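Long-range contacts in CpuTA1 (Curtobacterium pusillum, PDB 5K3W), which belongs to the class IV aminotransferase family and binds pyridoxal-5'-phosphate in a pocket of the chain, in a two-chain assembly: residues A[53-58]-A[118-123]; A[150-155]-A[194-199]. One frame throughout, in Å; residues are numbered along the deposited sequence.

In the fold
The two contacts belong to different sheets, each with a residue near the pyridoxal-5'-phosphate. Contact 1 comes first along the chain and closes before contact 2 opens. It pairs strands 54-62 and 114-121 of an antiparallel sheet backed by helix 69-82, whereas contact 2 pairs strands 149-155 and 195-199 of a mixed sheet, joined through helix 179-190. Their centres lie about 26 Å apart and their nearest atoms about 12 Å, so they do not touch. Pyridoxal-5'-phosphate relates them: it lies about 4 Å from the side chain of Phe56 in contact 1 and about 7 Å from that of Phe198 in contact 2. Both contacts also reach the second subunit.

Contact 1. Residues A[53-58]-A[118-123]; sequences DGVFET and LILTRG
Arg122, just past strand 118-121, grips the carboxylate of Asp53 side-on, NE and NH2 each taking one oxygen. The grip depends on a bend at chi3 of Arg122 (-47°), which turns the guanidinium toward the aspartate. The two side chains cross obliquely, their flat groups 32° apart. Both oxygens lie close to the guanidinium plane, but the carboxylate is met unevenly: Arg122 NH2 comes to the syn side of Asp53 OD1 at 2.8 Å, while NE sits above the carboxylate plane at OD2, at a modelled distance too short to be taken literally. Arg122 N adds a 3.2 Å bond to Asp53 O. NH2 also donates to Leu83 O, with a like charge, Arg186 of the second subunit, nearby.

Beyond this clasp the strands run antiparallel. Val55 and Leu120 form a hydrogen-bonded pair (Val55 N to Leu120 O, 2.7 Å), and so do Glu57 and Leu118. Val55 and Leu120 lie side by side, CG2 of the valine 4.0 Å from CB of the leucine; Val55 and Leu118 also touch helix 69-82, where Glu57 turns its carboxylate to His72 and Arg75. Gly54 and Thr121 come within 3.9 Å at their CA atoms, a close approach that suits a residue with no side chain. On the face of Phe56 and Ile119, the phenylalanine CB lies 3.1 Å from Leu118 O, while chi1 of 79° carries its ring away from strand 118-121, edge-to-face with Tyr178 and beside pyridoxal-5'-phosphate. Thr121 OG1 takes the N-H of Gly123 in an ST turn and also bonds Asp46. The chemistry is thus divided: a salt bridge closes the Asp53-Arg122 end, backbone bonds set the register, and the Phe56 ring lines the cofactor side.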
ATOM      1  N   ASP A  53       5.554   2.117  -1.542  1.00 18.89           N
ATOM      2  CA  ASP A  53       6.263   1.446  -2.632  1.00 18.96           C
ATOM      3  C   ASP A  53       7.525   0.781  -2.093  1.00 23.48           C
ATOM      4  O   ASP A  53       8.623   1.343  -2.150  1.00 21.66           O
ATOM      5  CB  ASP A  53       6.595   2.455  -3.728  1.00 19.34           C
ATOM      6  CG  ASP A  53       7.036   1.794  -5.027  1.00 20.79           C
ATOM      7  OD1 ASP A  53       6.880   0.562  -5.145  1.00 21.12           O
ATOM      8  OD2 ASP A  53       7.521   2.513  -5.927  1.00 17.62           O
ATOM      9  N   GLY A  54       7.370  -0.435  -1.588  1.00 21.06           N
ATOM     10  CA  GLY A  54       8.510  -1.190  -1.099  1.00 18.15           C
ATOM     11  C   GLY A  54       8.058  -2.563  -0.669  1.00 21.57           C
ATOM     12  O   GLY A  54       6.887  -2.930  -0.811  1.00 23.19           O
ATOM     13  N   VAL A  55       9.005  -3.328  -0.126  1.00 13.95           N
ATOM     14  CA  VAL A  55       8.708  -4.668   0.357  1.00 18.11           C
ATOM     15  C   VAL A  55       9.241  -4.818   1.781  1.00 18.85           C
ATOM     16  O   VAL A  55      10.040  -4.011   2.260  1.00 19.03           O
ATOM     17  CB  VAL A  55       9.286  -5.746  -0.587  1.00 17.94           C
ATOM     18  CG1 VAL A  55       8.608  -5.663  -1.948  1.00 16.58           C
ATOM     19  CG2 VAL A  55      10.778  -5.569  -0.739  1.00 16.80           C
ATOM     20  N   PHE A  56       8.775  -5.852   2.473  1.00 15.02           N
ATOM     21  CA  PHE A  56       9.228  -6.054   3.839  1.00 19.13           C
ATOM     22  C   PHE A  56       9.186  -7.531   4.188  1.00 16.73           C
ATOM     23  O   PHE A  56       8.520  -8.324   3.522  1.00 20.72           O
ATOM     24  CB  PHE A  56       8.383  -5.261   4.846  1.00 17.62           C
ATOM     25  CG  PHE A  56       7.071  -5.909   5.171  1.00 19.73           C
ATOM     26  CD1 PHE A  56       5.978  -5.751   4.317  1.00 11.83           C
ATOM     27  CD2 PHE A  56       6.931  -6.692   6.324  1.00 22.43           C
ATOM     28  CE1 PHE A  56       4.764  -6.353   4.598  1.00 17.95           C
ATOM     29  CE2 PHE A  56       5.715  -7.294   6.628  1.00 21.73           C
ATOM     30  CZ  PHE A  56       4.619  -7.122   5.766  1.00 22.95           C
ATOM     31  N   GLU A  57       9.903  -7.882   5.256  1.00 15.19           N
ATOM     32  CA  GLU A  57       9.841  -9.201   5.879  1.00 17.88           C
ATOM     33  C   GLU A  57       9.789  -9.034   7.390  1.00 17.32           C
ATOM     34  O   GLU A  57      10.426  -8.131   7.946  1.00 19.17           O
ATOM     35  CB  GLU A  57      11.063 -10.071   5.517  1.00 19.57           C
ATOM     36  CG  GLU A  57      11.040 -10.635   4.120  1.00 15.82           C
ATOM     37  CD  GLU A  57      10.011 -11.719   3.975  1.00 21.32           C
ATOM     38  OE1 GLU A  57       9.672 -12.376   4.989  1.00 16.39           O
ATOM     39  OE2 GLU A  57       9.536 -11.912   2.839  1.00 25.98           O
ATOM     40  N   THR A  58       9.049  -9.914   8.055  1.00 17.86           N
ATOM     41  CA  THR A  58       9.029  -9.971   9.510  1.00 19.54           C
ATOM     42  C   THR A  58       9.479 -11.359   9.941  1.00 19.35           C
ATOM     43  O   THR A  58       8.936 -12.358   9.459  1.00 15.15           O
ATOM     44  CB  THR A  58       7.640  -9.665  10.067  1.00 13.80           C
ATOM     45  OG1 THR A  58       7.205  -8.398   9.563  1.00 28.98           O
ATOM     46  CG2 THR A  58       7.706  -9.578  11.565  1.00 12.33           C
ATOM     47  N   LEU A 118      12.424  -6.203   8.240  1.00 15.73           N
ATOM     48  CA  LEU A 118      13.240  -5.721   7.134  1.00 19.44           C
ATOM     49  C   LEU A 118      12.367  -4.866   6.230  1.00 18.30           C
ATOM     50  O   LEU A 118      11.280  -5.297   5.826  1.00 16.83           O
ATOM     51  CB  LEU A 118      13.850  -6.882   6.336  1.00 12.62           C
ATOM     52  CG  LEU A 118      14.874  -7.843   6.958  1.00 15.75           C
ATOM     53  CD1 LEU A 118      14.398  -8.468   8.276  1.00 15.54           C
ATOM     54  CD2 LEU A 118      15.250  -8.945   5.946  1.00 12.34           C
ATOM     55  N   ILE A 119      12.841  -3.669   5.899  1.00 13.08           N
ATOM     56  CA  ILE A 119      12.063  -2.748   5.087  1.00 13.69           C
ATOM     57  C   ILE A 119      12.933  -2.240   3.948  1.00 17.39           C
ATOM     58  O   ILE A 119      13.984  -1.635   4.185  1.00 14.64           O
ATOM     59  CB  ILE A 119      11.503  -1.587   5.921  1.00 15.40           C
ATOM     60  CG1 ILE A 119      10.453  -2.135   6.891  1.00 13.38           C
ATOM     61  CG2 ILE A 119      10.908  -0.515   5.016  1.00 12.25           C
ATOM     62  CD1 ILE A 119       9.941  -1.119   7.850  1.00 17.65           C
ATOM     63  N   LEU A 120      12.485  -2.475   2.714  1.00 18.21           N
ATOM     64  CA  LEU A 120      13.207  -2.074   1.514  1.00 19.47           C
ATOM     65  C   LEU A 120      12.263  -1.291   0.611  1.00 16.82           C
ATOM     66  O   LEU A 120      11.235  -1.823   0.180  1.00 18.44           O
ATOM     67  CB  LEU A 120      13.765  -3.297   0.781  1.00 19.26           C
ATOM     68  CG  LEU A 120      14.403  -3.094  -0.603  1.00 17.98           C
ATOM     69  CD1 LEU A 120      15.500  -2.071  -0.534  1.00 20.14           C
ATOM     70  CD2 LEU A 120      14.948  -4.416  -1.122  1.00 23.11           C
ATOM     71  N   THR A 121      12.614  -0.044   0.311  1.00 13.63           N
ATOM     72  CA  THR A 121      11.771   0.816  -0.520  1.00 23.20           C
ATOM     73  C   THR A 121      12.525   1.277  -1.766  1.00 20.50           C
ATOM     74  O   THR A 121      13.747   1.127  -1.883  1.00 26.81           O
ATOM     75  CB  THR A 121      11.281   2.052   0.249  1.00 16.16           C
ATOM     76  OG1 THR A 121      12.326   3.027   0.271  1.00 23.09           O
ATOM     77  CG2 THR A 121      10.891   1.695   1.684  1.00 14.41           C
ATOM     78  N   ARG A 122      11.773   1.863  -2.699  1.00 20.17           N
ATOM     79  CA  ARG A 122      12.354   2.410  -3.923  1.00 18.93           C
ATOM     80  C   ARG A 122      13.169   3.672  -3.660  1.00 23.23           C
ATOM     81  O   ARG A 122      13.839   4.154  -4.575  1.00 24.47           O
ATOM     82  CB  ARG A 122      11.245   2.682  -4.964  1.00 20.32           C
ATOM     83  CG  ARG A 122      11.714   2.676  -6.442  1.00 15.50           C
ATOM     84  CD  ARG A 122      10.538   2.612  -7.440  1.00 15.61           C
ATOM     85  NE  ARG A 122       9.537   1.595  -7.097  1.00 18.75           N
ATOM     86  CZ  ARG A 122       9.547   0.329  -7.521  1.00 19.02           C
ATOM     87  NH1 ARG A 122      10.505  -0.107  -8.325  1.00 16.23           N
ATOM     88  NH2 ARG A 122       8.598  -0.513  -7.131  1.00 14.16           N
ATOM     89  N   GLY A 123      13.134   4.208  -2.438  1.00 21.22           N
ATOM     90  CA  GLY A 123      13.982   5.316  -2.046  1.00 15.38           C
ATOM     91  C   GLY A 123      13.292   6.669  -2.127  1.00 21.75           C
ATOM     92  O   GLY A 123      12.118   6.809  -2.488  1.00 20.34           O
TER

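Contact 2. Residues A[150-155]-A[194-199]; sequences RVVTLD and DDVIFV
Val151 to Asp155 run parallel to Asp195 to Val199, the strand axes 4.7 Å apart at closest and 35° askew, with Ile197 bonding to both Val152 O and Leu154 N. Strands 149-155 and 195-199 are neighbours joined through helix 179-190, a beta-alpha-beta crossover, and that helix packs on the face bearing Val152, Leu154, Val196 and Phe198. There Leu154 and Val196 meet at about a right angle, CD1 of the leucine 3.8 Å from CG2 of the valine. On the other face Val151, with CG1 anti to the backbone N (chi1 -176°), sets that methyl 4.0 Å from Ile197 CD1, and both residues touch Leu281. Thr153 CB lies 3.9 Å from Val199 CG2, while the threonine hydroxyl turns to Asp282.

The entry to the pair is polar. Arg150 O receives Asp194 N at 2.7 Å and, more weakly, Asp195 N; in return Asp194 OD2 accepts Arg150 N through its anti lone pair. The arginine's own charge goes to Asp283. Asp155 OD1 accepts Gly157 N, while OD2 bonds Ser166 OG and the backbone O takes Trp168 NE1, both of the second subunit, placing the end of strand 150-155 at the dimer interface. The Phe198 ring, in a cation-pi contact with Arg156, carries Val196 CG1 over one face toward its rim and presents an edge to the backbone, CD1 lying 3.6 Å from Leu154 O.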
ATOM      1  N   ARG A 150     -11.324 -16.088  16.703  1.00 22.08           N
ATOM      2  CA  ARG A 150     -12.487 -16.089  15.828  1.00 20.19           C
ATOM      3  C   ARG A 150     -12.153 -15.397  14.507  1.00 24.37           C
ATOM      4  O   ARG A 150     -11.528 -14.331  14.488  1.00 20.76           O
ATOM      5  CB  ARG A 150     -13.664 -15.376  16.497  1.00 24.11           C
ATOM      6  CG  ARG A 150     -14.054 -15.940  17.855  1.00 25.28           C
ATOM      7  CD  ARG A 150     -15.219 -15.163  18.491  1.00 20.29           C
ATOM      8  NE  ARG A 150     -16.436 -15.146  17.677  1.00 25.57           N
ATOM      9  CZ  ARG A 150     -17.347 -16.117  17.651  1.00 26.16           C
ATOM     10  NH1 ARG A 150     -17.196 -17.209  18.382  1.00 23.05           N
ATOM     11  NH2 ARG A 150     -18.412 -16.006  16.876  1.00 34.86           N
ATOM     12  N   VAL A 151     -12.590 -15.992  13.402  1.00 18.74           N
ATOM     13  CA  VAL A 151     -12.230 -15.495  12.084  1.00 19.54           C
ATOM     14  C   VAL A 151     -13.483 -15.334  11.223  1.00 21.66           C
ATOM     15  O   VAL A 151     -14.494 -16.011  11.419  1.00 18.04           O
ATOM     16  CB  VAL A 151     -11.192 -16.434  11.412  1.00 17.89           C
ATOM     17  CG1 VAL A 151     -10.735 -15.878  10.064  1.00 14.69           C
ATOM     18  CG2 VAL A 151      -9.994 -16.638  12.337  1.00 13.02           C
ATOM     19  N   VAL A 152     -13.405 -14.435  10.248  1.00 20.19           N
ATOM     20  CA  VAL A 152     -14.481 -14.233   9.289  1.00 21.47           C
ATOM     21  C   VAL A 152     -13.887 -14.278   7.893  1.00 18.92           C
ATOM     22  O   VAL A 152     -12.710 -13.972   7.694  1.00 20.55           O
ATOM     23  CB  VAL A 152     -15.229 -12.901   9.529  1.00 18.94           C
ATOM     24  CG1 VAL A 152     -15.875 -12.905  10.891  1.00 16.81           C
ATOM     25  CG2 VAL A 152     -14.274 -11.722   9.426  1.00 20.22           C
ATOM     26  N   THR A 153     -14.698 -14.678   6.922  1.00 20.52           N
ATOM     27  CA  THR A 153     -14.266 -14.631   5.531  1.00 22.58           C
ATOM     28  C   THR A 153     -14.667 -13.300   4.900  1.00 22.65           C
ATOM     29  O   THR A 153     -15.757 -12.773   5.155  1.00 20.36           O
ATOM     30  CB  THR A 153     -14.836 -15.803   4.724  1.00 19.81           C
ATOM     31  OG1 THR A 153     -16.239 -15.924   4.953  1.00 20.89           O
ATOM     32  CG2 THR A 153     -14.170 -17.090   5.128  1.00 16.15           C
ATOM     33  N   LEU A 154     -13.754 -12.743   4.102  1.00 23.37           N
ATOM     34  CA  LEU A 154     -13.936 -11.455   3.441  1.00 23.15           C
ATOM     35  C   LEU A 154     -13.504 -11.555   1.985  1.00 24.25           C
ATOM     36  O   LEU A 154     -12.485 -12.177   1.659  1.00 15.98           O
ATOM     37  CB  LEU A 154     -13.140 -10.334   4.108  1.00 14.55           C
ATOM     38  CG  LEU A 154     -13.521  -9.899   5.523  1.00 25.55           C
ATOM     39  CD1 LEU A 154     -12.748  -8.634   5.906  1.00 20.42           C
ATOM     40  CD2 LEU A 154     -15.034  -9.696   5.676  1.00 20.16           C
ATOM     41  N   ASP A 155     -14.290 -10.934   1.115  1.00 20.59           N
ATOM     42  CA  ASP A 155     -13.972 -10.944  -0.297  1.00 23.75           C
ATOM     43  C   ASP A 155     -12.703 -10.130  -0.549  1.00 22.98           C
ATOM     44  O   ASP A 155     -12.593  -8.976  -0.122  1.00 25.72           O
ATOM     45  CB  ASP A 155     -15.148 -10.392  -1.089  1.00 20.34           C
ATOM     46  CG  ASP A 155     -14.759  -9.993  -2.486  1.00 31.44           C
ATOM     47  OD1 ASP A 155     -14.148 -10.833  -3.184  1.00 32.57           O
ATOM     48  OD2 ASP A 155     -15.041  -8.833  -2.871  1.00 32.16           O
ATOM     49  N   ASP A 194     -11.225 -11.796  15.387  1.00 29.75           N
ATOM     50  CA  ASP A 194      -9.819 -11.467  15.563  1.00 19.17           C
ATOM     51  C   ASP A 194      -9.070 -11.346  14.250  1.00 18.91           C
ATOM     52  O   ASP A 194      -8.097 -10.592  14.173  1.00 20.42           O
ATOM     53  CB  ASP A 194      -9.138 -12.530  16.431  1.00 22.35           C
ATOM     54  CG  ASP A 194      -9.744 -12.619  17.828  1.00 34.11           C
ATOM     55  OD1 ASP A 194      -9.475 -11.700  18.650  1.00 31.63           O
ATOM     56  OD2 ASP A 194     -10.478 -13.607  18.099  1.00 22.44           O
ATOM     57  N   ASP A 195      -9.493 -12.063  13.214  1.00 23.40           N
ATOM     58  CA  ASP A 195      -8.716 -12.117  11.984  1.00 21.45           C
ATOM     59  C   ASP A 195      -9.632 -12.467  10.814  1.00 21.47           C
ATOM     60  O   ASP A 195     -10.854 -12.592  10.966  1.00 18.79           O
ATOM     61  CB  ASP A 195      -7.567 -13.120  12.112  1.00 18.42           C
ATOM     62  CG  ASP A 195      -6.301 -12.623  11.450  1.00 25.48           C
ATOM     63  OD1 ASP A 195      -6.419 -11.985  10.378  1.00 17.05           O
ATOM     64  OD2 ASP A 195      -5.199 -12.849  12.008  1.00 25.69           O
ATOM     65  N   VAL A 196      -9.013 -12.654   9.648  1.00 19.03           N
ATOM     66  CA  VAL A 196      -9.685 -12.712   8.357  1.00 19.43           C
ATOM     67  C   VAL A 196      -9.056 -13.811   7.516  1.00 22.05           C
ATOM     68  O   VAL A 196      -7.831 -13.971   7.491  1.00 20.14           O
ATOM     69  CB  VAL A 196      -9.575 -11.365   7.605  1.00 20.90           C
ATOM     70  CG1 VAL A 196     -10.075 -11.501   6.153  1.00 13.21           C
ATOM     71  CG2 VAL A 196     -10.313 -10.264   8.346  1.00 14.51           C
ATOM     72  N   ILE A 197      -9.887 -14.555   6.799  1.00 18.73           N
ATOM     73  CA  ILE A 197      -9.419 -15.336   5.669  1.00 17.64           C
ATOM     74  C   ILE A 197     -10.002 -14.696   4.422  1.00 27.48           C
ATOM     75  O   ILE A 197     -11.224 -14.518   4.324  1.00 26.34           O
ATOM     76  CB  ILE A 197      -9.815 -16.809   5.776  1.00 20.17           C
ATOM     77  CG1 ILE A 197      -8.941 -17.508   6.825  1.00 18.01           C
ATOM     78  CG2 ILE A 197      -9.667 -17.472   4.413  1.00 20.00           C
ATOM     79  CD1 ILE A 197      -9.586 -18.707   7.451  1.00 14.26           C
ATOM     80  N   PHE A 198      -9.125 -14.318   3.491  1.00 19.71           N
ATOM     81  CA  PHE A 198      -9.553 -13.786   2.207  1.00 19.71           C
ATOM     82  C   PHE A 198     -10.052 -14.898   1.299  1.00 21.66           C
ATOM     83  O   PHE A 198      -9.474 -15.987   1.241  1.00 22.80           O
ATOM     84  CB  PHE A 198      -8.410 -13.038   1.521  1.00 20.88           C
ATOM     85  CG  PHE A 198      -8.179 -11.660   2.061  1.00 24.72           C
ATOM     86  CD1 PHE A 198      -9.232 -10.768   2.182  1.00 17.64           C
ATOM     87  CD2 PHE A 198      -6.909 -11.259   2.471  1.00 20.19           C
ATOM     88  CE1 PHE A 198      -9.015  -9.499   2.685  1.00 18.55           C
ATOM     89  CE2 PHE A 198      -6.692  -9.984   2.974  1.00 14.50           C
ATOM     90  CZ  PHE A 198      -7.740  -9.107   3.077  1.00 12.43           C
ATOM     91  N   VAL A 199     -11.133 -14.603   0.584  1.00 22.04           N
ATOM     92  CA  VAL A 199     -11.730 -15.470  -0.421  1.00 19.97           C
ATOM     93  C   VAL A 199     -11.735 -14.710  -1.740  1.00 24.35           C
ATOM     94  O   VAL A 199     -12.090 -13.525  -1.777  1.00 24.73           O
ATOM     95  CB  VAL A 199     -13.164 -15.877  -0.014  1.00 22.53           C
ATOM     96  CG1 VAL A 199     -13.874 -16.636  -1.147  1.00 20.14           C
ATOM     97  CG2 VAL A 199     -13.124 -16.686   1.289  1.00 21.19           C
TER